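Local coordinates for response regulator receiver domain protein (CheY) (Rhodospirillum rubrum, PDB 3HEB), which probably acts as a phosphorylation-controlled switch in two-component signalling, taking up a phosphoryl group from a partner histidine kinase, at residues A60-L65 with S137-P142; A17-K22 with N124-I129. One frame throughout, in Å; residues are numbered along the deposited sequence.

Contact 1. Residues A60-L65 with S137-P142; sequences AQLVLL and SVMQVP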
ATOM      1  N   ALA A  60     -14.452  -2.847  -6.784  1.00 12.21           N
ATOM      2  CA  ALA A  60     -13.362  -3.271  -5.931  1.00 14.45           C
ATOM      3  C   ALA A  60     -12.270  -3.605  -6.927  1.00 13.58           C
ATOM      4  O   ALA A  60     -12.319  -4.647  -7.572  1.00 15.29           O
ATOM      5  CB  ALA A  60     -13.760  -4.505  -5.123  1.00  9.52           C
ATOM      6  N   GLN A  61     -11.289  -2.719  -7.056  1.00 14.85           N
ATOM      7  CA  GLN A  61     -10.212  -2.915  -8.021  1.00 15.53           C
ATOM      8  C   GLN A  61      -8.849  -2.425  -7.540  1.00 15.37           C
ATOM      9  O   GLN A  61      -8.751  -1.437  -6.825  1.00 14.22           O
ATOM     10  CB  GLN A  61     -10.580  -2.179  -9.308  1.00 17.39           C
ATOM     11  CG  GLN A  61     -11.036  -0.758  -9.018  1.00 20.48           C
ATOM     12  CD  GLN A  61     -11.543  -0.025 -10.227  1.00 20.46           C
ATOM     13  OE1 GLN A  61     -11.871  -0.632 -11.239  1.00 23.11           O
ATOM     14  NE2 GLN A  61     -11.630   1.300 -10.119  1.00 18.94           N
ATOM     15  N   LEU A  62      -7.802  -3.138  -7.942  1.00 17.78           N
ATOM     16  CA  LEU A  62      -6.430  -2.768  -7.606  1.00 17.90           C
ATOM     17  C   LEU A  62      -5.832  -2.361  -8.950  1.00 18.64           C
ATOM     18  O   LEU A  62      -6.070  -3.024  -9.959  1.00 16.43           O
ATOM     19  CB  LEU A  62      -5.645  -3.963  -7.045  1.00 17.97           C
ATOM     20  CG  LEU A  62      -4.129  -3.711  -6.922  1.00 19.50           C
ATOM     21  CD1 LEU A  62      -3.783  -3.332  -5.491  1.00 20.62           C
ATOM     22  CD2 LEU A  62      -3.363  -4.940  -7.306  1.00 18.21           C
ATOM     23  N   VAL A  63      -5.062  -1.279  -8.976  1.00 18.89           N
ATOM     24  CA  VAL A  63      -4.470  -0.851 -10.231  1.00 19.60           C
ATOM     25  C   VAL A  63      -2.949  -0.860 -10.246  1.00 18.84           C
ATOM     26  O   VAL A  63      -2.295  -0.285  -9.368  1.00 17.72           O
ATOM     27  CB  VAL A  63      -4.959   0.558 -10.626  1.00 19.40           C
ATOM     28  CG1 VAL A  63      -6.476   0.567 -10.748  1.00 21.12           C
ATOM     29  CG2 VAL A  63      -4.529   1.561  -9.599  1.00 24.01           C
ATOM     30  N   LEU A  64      -2.399  -1.551 -11.242  1.00 17.96           N
ATOM     31  CA  LEU A  64      -0.958  -1.613 -11.446  1.00 18.46           C
ATOM     32  C   LEU A  64      -0.695  -0.540 -12.480  1.00 16.55           C
ATOM     33  O   LEU A  64      -1.280  -0.561 -13.561  1.00 17.46           O
ATOM     34  CB  LEU A  64      -0.531  -2.968 -12.001  1.00 19.71           C
ATOM     35  CG  LEU A  64      -0.143  -3.975 -10.931  1.00 22.53           C
ATOM     36  CD1 LEU A  64       1.030  -3.417 -10.122  1.00 20.90           C
ATOM     37  CD2 LEU A  64      -1.347  -4.247 -10.034  1.00 22.21           C
ATOM     38  N   LEU A  65       0.181   0.396 -12.156  1.00 16.44           N
ATOM     39  CA  LEU A  65       0.449   1.488 -13.073  1.00 15.38           C
ATOM     40  C   LEU A  65       1.919   1.768 -13.323  1.00 15.79           C
ATOM     41  O   LEU A  65       2.704   1.941 -12.391  1.00 14.33           O
ATOM     42  CB  LEU A  65      -0.243   2.759 -12.554  1.00 14.59           C
ATOM     43  CG  LEU A  65      -0.128   4.083 -13.323  1.00 17.43           C
ATOM     44  CD1 LEU A  65      -0.843   4.000 -14.664  1.00 14.57           C
ATOM     45  CD2 LEU A  65      -0.725   5.198 -12.472  1.00 15.72           C
ATOM     46  N   SER A 137      -3.397 -11.195  -2.253  1.00 20.88           N
ATOM     47  CA  SER A 137      -4.338 -12.166  -1.716  1.00 22.31           C
ATOM     48  C   SER A 137      -4.426 -12.115  -0.200  1.00 21.16           C
ATOM     49  O   SER A 137      -5.286 -12.764   0.395  1.00 21.85           O
ATOM     50  CB  SER A 137      -3.941 -13.571  -2.166  1.00 22.61           C
ATOM     51  OG  SER A 137      -2.725 -13.953  -1.556  1.00 25.64           O
ATOM     52  N   VAL A 138      -3.547 -11.335   0.418  1.00 18.54           N
ATOM     53  CA  VAL A 138      -3.515 -11.201   1.872  1.00 16.88           C
ATOM     54  C   VAL A 138      -4.166  -9.899   2.363  1.00 15.37           C
ATOM     55  O   VAL A 138      -4.664  -9.830   3.491  1.00 13.85           O
ATOM     56  CB  VAL A 138      -2.047 -11.259   2.374  1.00 18.51           C
ATOM     57  CG1 VAL A 138      -1.906 -10.550   3.705  1.00 18.47           C
ATOM     58  CG2 VAL A 138      -1.596 -12.709   2.494  1.00 18.61           C
HETATM   59  N   MSE A 139      -4.164  -8.878   1.508  1.00 12.33           N
HETATM   60  CA  MSE A 139      -4.716  -7.564   1.838  1.00 10.97           C
HETATM   61  C   MSE A 139      -6.200  -7.424   1.530  1.00 11.50           C
HETATM   62  O   MSE A 139      -6.773  -8.232   0.800  1.00 12.40           O
HETATM   63  CB  MSE A 139      -3.947  -6.461   1.081  1.00  8.53           C
HETATM   64  CG  MSE A 139      -4.128  -6.451  -0.433  1.00  4.53           C
HETATM   65 SE   MSE A 139      -3.084  -5.227  -1.297  1.00  1.27          SE
HETATM   66  CE  MSE A 139      -4.187  -3.865  -1.362  1.00  5.14           C
ATOM     67  N   GLN A 140      -6.815  -6.393   2.104  1.00 12.18           N
ATOM     68  CA  GLN A 140      -8.225  -6.091   1.862  1.00 13.17           C
ATOM     69  C   GLN A 140      -8.297  -5.014   0.773  1.00 13.72           C
ATOM     70  O   GLN A 140      -7.678  -3.960   0.909  1.00 13.06           O
ATOM     71  CB  GLN A 140      -8.878  -5.531   3.124  1.00 14.69           C
ATOM     72  CG  GLN A 140      -8.979  -6.488   4.285  1.00 15.68           C
ATOM     73  CD  GLN A 140     -10.215  -7.350   4.218  1.00 17.69           C
ATOM     74  OE1 GLN A 140     -10.476  -8.141   5.125  1.00 21.14           O
ATOM     75  NE2 GLN A 140     -10.994  -7.202   3.147  1.00 16.76           N
ATOM     76  N   VAL A 141      -9.031  -5.284  -0.306  1.00 13.92           N
ATOM     77  CA  VAL A 141      -9.209  -4.305  -1.380  1.00 14.21           C
ATOM     78  C   VAL A 141     -10.638  -3.807  -1.230  1.00 16.38           C
ATOM     79  O   VAL A 141     -11.583  -4.568  -1.394  1.00 17.33           O
ATOM     80  CB  VAL A 141      -9.049  -4.929  -2.785  1.00 11.36           C
ATOM     81  CG1 VAL A 141      -9.299  -3.872  -3.838  1.00 11.36           C
ATOM     82  CG2 VAL A 141      -7.650  -5.489  -2.956  1.00  9.97           C
ATOM     83  N   PRO A 142     -10.816  -2.513  -0.928  1.00 18.77           N
ATOM     84  CA  PRO A 142     -12.155  -1.948  -0.748  1.00 19.10           C
ATOM     85  C   PRO A 142     -12.869  -1.577  -2.035  1.00 20.32           C
ATOM     86  O   PRO A 142     -12.252  -1.500  -3.101  1.00 21.14           O
ATOM     87  CB  PRO A 142     -11.873  -0.718   0.096  1.00 18.72           C
ATOM     88  CG  PRO A 142     -10.616  -0.194  -0.575  1.00 16.04           C
ATOM     89  CD  PRO A 142      -9.785  -1.469  -0.742  1.00 19.02           C
TER
HETATM   90  O   HOH W   1     -11.658  -0.094  -5.288  1.00 17.45           O

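Contact 2. Residues A17-K22 with N124-I129; sequences ARLIEK and NFANAI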
ATOM      1  N   ALA A  17       4.182  -6.612 -19.532  1.00 13.97           N
ATOM      2  CA  ALA A  17       2.778  -6.920 -19.320  1.00 14.45           C
ATOM      3  C   ALA A  17       2.548  -8.423 -19.250  1.00 14.39           C
ATOM      4  O   ALA A  17       1.765  -8.890 -18.432  1.00 15.24           O
ATOM      5  CB  ALA A  17       1.930  -6.313 -20.429  1.00 15.37           C
ATOM      6  N   ARG A  18       3.231  -9.181 -20.102  1.00 15.53           N
ATOM      7  CA  ARG A  18       3.069 -10.628 -20.112  1.00 17.50           C
ATOM      8  C   ARG A  18       3.815 -11.277 -18.950  1.00 17.80           C
ATOM      9  O   ARG A  18       3.433 -12.345 -18.485  1.00 18.42           O
ATOM     10  CB  ARG A  18       3.529 -11.209 -21.457  1.00 20.34           C
ATOM     11  CG  ARG A  18       2.608 -10.850 -22.637  1.00 23.66           C
ATOM     12  CD  ARG A  18       3.130 -11.425 -23.961  1.00 27.13           C
ATOM     13  NE  ARG A  18       2.361 -10.956 -25.117  1.00 29.77           N
ATOM     14  CZ  ARG A  18       1.082 -11.242 -25.334  1.00 31.99           C
ATOM     15  NH1 ARG A  18       0.413 -12.000 -24.476  1.00 34.56           N
ATOM     16  NH2 ARG A  18       0.462 -10.765 -26.405  1.00 32.87           N
ATOM     17  N   LEU A  19       4.870 -10.630 -18.469  1.00 17.29           N
ATOM     18  CA  LEU A  19       5.619 -11.165 -17.332  1.00 18.21           C
ATOM     19  C   LEU A  19       4.836 -10.945 -16.031  1.00 17.76           C
ATOM     20  O   LEU A  19       4.788 -11.818 -15.160  1.00 18.41           O
ATOM     21  CB  LEU A  19       6.980 -10.478 -17.218  1.00 20.06           C
ATOM     22  CG  LEU A  19       7.734 -10.801 -15.926  1.00 21.94           C
ATOM     23  CD1 LEU A  19       8.167 -12.260 -15.939  1.00 24.10           C
ATOM     24  CD2 LEU A  19       8.942  -9.892 -15.805  1.00 24.63           C
ATOM     25  N   ILE A  20       4.228  -9.767 -15.915  1.00 15.64           N
ATOM     26  CA  ILE A  20       3.442  -9.394 -14.749  1.00 13.56           C
ATOM     27  C   ILE A  20       2.243 -10.320 -14.610  1.00 15.45           C
ATOM     28  O   ILE A  20       1.981 -10.869 -13.541  1.00 16.03           O
ATOM     29  CB  ILE A  20       2.928  -7.939 -14.891  1.00 12.47           C
ATOM     30  CG1 ILE A  20       4.108  -6.962 -14.904  1.00 11.56           C
ATOM     31  CG2 ILE A  20       1.988  -7.600 -13.748  1.00 14.93           C
ATOM     32  CD1 ILE A  20       3.723  -5.531 -15.240  1.00  7.92           C
ATOM     33  N   GLU A  21       1.526 -10.503 -15.713  1.00 16.67           N
ATOM     34  CA  GLU A  21       0.340 -11.331 -15.740  1.00 17.28           C
ATOM     35  C   GLU A  21       0.578 -12.785 -15.371  1.00 17.74           C
ATOM     36  O   GLU A  21      -0.180 -13.355 -14.596  1.00 19.38           O
ATOM     37  CB  GLU A  21      -0.292 -11.278 -17.127  1.00 19.69           C
ATOM     38  CG  GLU A  21      -1.555 -12.119 -17.284  1.00 25.32           C
ATOM     39  CD  GLU A  21      -1.837 -12.520 -18.740  1.00 30.88           C
ATOM     40  OE1 GLU A  21      -1.673 -11.679 -19.664  1.00 32.85           O
ATOM     41  OE2 GLU A  21      -2.234 -13.688 -18.960  1.00 32.58           O
ATOM     42  N   LYS A  22       1.617 -13.399 -15.921  1.00 18.16           N
ATOM     43  CA  LYS A  22       1.850 -14.804 -15.621  1.00 18.76           C
ATOM     44  C   LYS A  22       2.382 -15.023 -14.227  1.00 18.25           C
ATOM     45  O   LYS A  22       2.172 -16.077 -13.640  1.00 20.26           O
ATOM     46  CB  LYS A  22       2.798 -15.437 -16.644  1.00 21.27           C
ATOM     47  CG  LYS A  22       4.211 -14.901 -16.640  1.00 24.82           C
ATOM     48  CD  LYS A  22       5.045 -15.555 -17.742  1.00 27.95           C
ATOM     49  CE  LYS A  22       4.956 -17.076 -17.671  1.00 29.00           C
ATOM     50  NZ  LYS A  22       5.211 -17.568 -16.286  1.00 30.52           N
ATOM     51  N   ASN A 124      14.427 -11.446 -10.767  1.00 18.45           N
ATOM     52  CA  ASN A 124      14.047 -10.719  -9.560  1.00 17.15           C
ATOM     53  C   ASN A 124      12.743 -10.013  -9.855  1.00 17.10           C
ATOM     54  O   ASN A 124      11.881  -9.882  -8.986  1.00 16.76           O
ATOM     55  CB  ASN A 124      15.107  -9.693  -9.174  1.00 17.96           C
ATOM     56  CG  ASN A 124      16.423 -10.338  -8.806  1.00 20.49           C
ATOM     57  OD1 ASN A 124      16.461 -11.499  -8.395  1.00 19.06           O
ATOM     58  ND2 ASN A 124      17.510  -9.584  -8.933  1.00 21.94           N
ATOM     59  N   PHE A 125      12.605  -9.568 -11.098  1.00 15.33           N
ATOM     60  CA  PHE A 125      11.408  -8.878 -11.535  1.00 15.71           C
ATOM     61  C   PHE A 125      10.207  -9.825 -11.434  1.00 15.42           C
ATOM     62  O   PHE A 125       9.181  -9.485 -10.857  1.00 15.78           O
ATOM     63  CB  PHE A 125      11.605  -8.408 -12.984  1.00 14.81           C
ATOM     64  CG  PHE A 125      10.485  -7.559 -13.521  1.00 11.98           C
ATOM     65  CD1 PHE A 125       9.405  -7.196 -12.723  1.00  9.21           C
ATOM     66  CD2 PHE A 125      10.526  -7.104 -14.831  1.00 11.58           C
ATOM     67  CE1 PHE A 125       8.376  -6.419 -13.228  1.00  7.98           C
ATOM     68  CE2 PHE A 125       9.495  -6.321 -15.344  1.00 11.11           C
ATOM     69  CZ  PHE A 125       8.421  -5.970 -14.534  1.00  7.42           C
ATOM     70  N   ALA A 126      10.351 -11.026 -11.987  1.00 17.21           N
ATOM     71  CA  ALA A 126       9.281 -12.023 -11.970  1.00 15.98           C
ATOM     72  C   ALA A 126       8.926 -12.421 -10.540  1.00 16.38           C
ATOM     73  O   ALA A 126       7.750 -12.505 -10.183  1.00 15.13           O
ATOM     74  CB  ALA A 126       9.703 -13.251 -12.773  1.00 15.90           C
ATOM     75  N   ASN A 127       9.948 -12.671  -9.730  1.00 15.96           N
ATOM     76  CA  ASN A 127       9.739 -13.044  -8.340  1.00 17.55           C
ATOM     77  C   ASN A 127       9.014 -11.946  -7.564  1.00 17.45           C
ATOM     78  O   ASN A 127       8.152 -12.236  -6.731  1.00 18.85           O
ATOM     79  CB  ASN A 127      11.067 -13.314  -7.646  1.00 19.65           C
ATOM     80  CG  ASN A 127      10.947 -13.196  -6.145  1.00 26.15           C
ATOM     81  OD1 ASN A 127      10.414 -14.087  -5.478  1.00 28.60           O
ATOM     82  ND2 ASN A 127      11.410 -12.068  -5.601  1.00 28.51           N
ATOM     83  N   ALA A 128       9.370 -10.690  -7.826  1.00 14.34           N
ATOM     84  CA  ALA A 128       8.748  -9.576  -7.134  1.00 13.44           C
ATOM     85  C   ALA A 128       7.250  -9.499  -7.428  1.00 14.34           C
ATOM     86  O   ALA A 128       6.461  -9.185  -6.541  1.00 14.69           O
ATOM     87  CB  ALA A 128       9.430  -8.275  -7.518  1.00 14.70           C
ATOM     88  N   ILE A 129       6.869  -9.786  -8.669  1.00 13.23           N
ATOM     89  CA  ILE A 129       5.467  -9.766  -9.074  1.00 13.44           C
ATOM     90  C   ILE A 129       4.720 -10.893  -8.364  1.00 14.91           C
ATOM     91  O   ILE A 129       3.555 -10.758  -7.963  1.00 14.24           O
ATOM     92  CB  ILE A 129       5.337  -9.967 -10.597  1.00 14.05           C
ATOM     93  CG1 ILE A 129       6.106  -8.861 -11.331  1.00 14.41           C
ATOM     94  CG2 ILE A 129       3.866  -9.971 -10.997  1.00 13.58           C
ATOM     95  CD1 ILE A 129       6.104  -8.999 -12.843  1.00 16.55           C
TER

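Contact 1. Residues A60-L65 with S137-P142
Ala60 and Pro142 meet through their backbones, and a water links Pro142 to Gln61; no direct hydrogen bond joins the two segments. The polar part of the contact centres on Pro142 O. Water 1 donates to this oxygen at 2.7 Å and accepts from Gln61 N at 3.2 Å, so the first amide of strand 61-65 reaches the tail through a single solvent molecule. The same carbonyl oxygen receives a CA-H...O contact from Ala60 CA at 3.5 Å, fairly straight with 159° at the hydrogen, while the methyl CB of Ala60 lies 3.9 Å from it.

The apolar part is carried by Val141, whose CB points at the strand. With CG1 anti to its own backbone N (chi1 178°), that methyl is laid against the main chain of strand 61-65: it comes 3.9 Å from Gln61 O and 4.0 Å from Gln61 N. Two residues before Val141, selenomethionine Met139 bends at chi3 (-93°), and its terminal methyl CE approaches Leu62 CD1 at 4.2 Å, the two side chains crossing at about a right angle.

Segment 137-142 follows helix 122-136 and doubles back past the start of strand 61-65, the central strand of the parallel sheet, which pairs with strands 6-10 and 92-96. Phe136 at the end of that helix packs on both Leu62 and Val141. Beyond the tail lies the second subunit: Gln140 O hydrogen-bonds Tyr108 OH in helix 101-109 of that subunit, and Met139 packs on Val114 in its strand 114-117.

Contact 2. Residues A17-K22 with N124-I129
Leu19 reaches from helix 14-26 into the groove between Phe125, Ala126 and Ile129 of helix 122-136, and its two methyls divide the work. Leu19 CD2 sits over one face of the Phe125 ring in a CH-pi contact, 3.6 Å from the centroid and 23° off the ring normal, offset toward the rim. Leu19 CD1 rests on the CB of Ala126 at 3.7 Å. CG anti to the backbone N (chi1 170°) carries the fork outward to both.

Ile129 points back at helix 14-26 and lodges beside Leu19 and Ile20. Ile129 CD1 lies 3.5 Å from Ile20 CG1 and 3.9 Å from Leu19 CG, while Ile129 CG2 approaches the main chain, 3.3 Å from Ile20 O.

Ile20 crosses Ile129 at about a right angle, and its side chain also packs on Met9 of strand 6-10. Phe125 also meets the ring of His16, of helix 14-26, edge-to-face.

The helix axes pass 9.0 Å apart at a crossing angle of -44°, with N-to-C directions running broadly the same way. This is the packing of the first and last helices on one face of the sheet, characteristic of the CheY-like receiver fold.

In the fold
Contacts 1 and 2 have centres about 17 Å apart and do not touch, their nearest atoms staying about 5 Å from each other. Along the chain their segments alternate: 17-22, 60-65, 124-129, then 137-142. Helix 122-136 ties them together, since contact 2 uses its first half and contact 1 the loop that follows it. Contact 2 joins that helix to helix 14-26, whereas contact 1 brings the chain's tail back to central strand 61-65. Asp66, the predicted phosphorylation site and unmodified here, directly follows this strand, at the end remote from the tail. The last helix and the tail after it thus pack on the first helix at one place and on the central strand at another, and the tail also meets the second subunit.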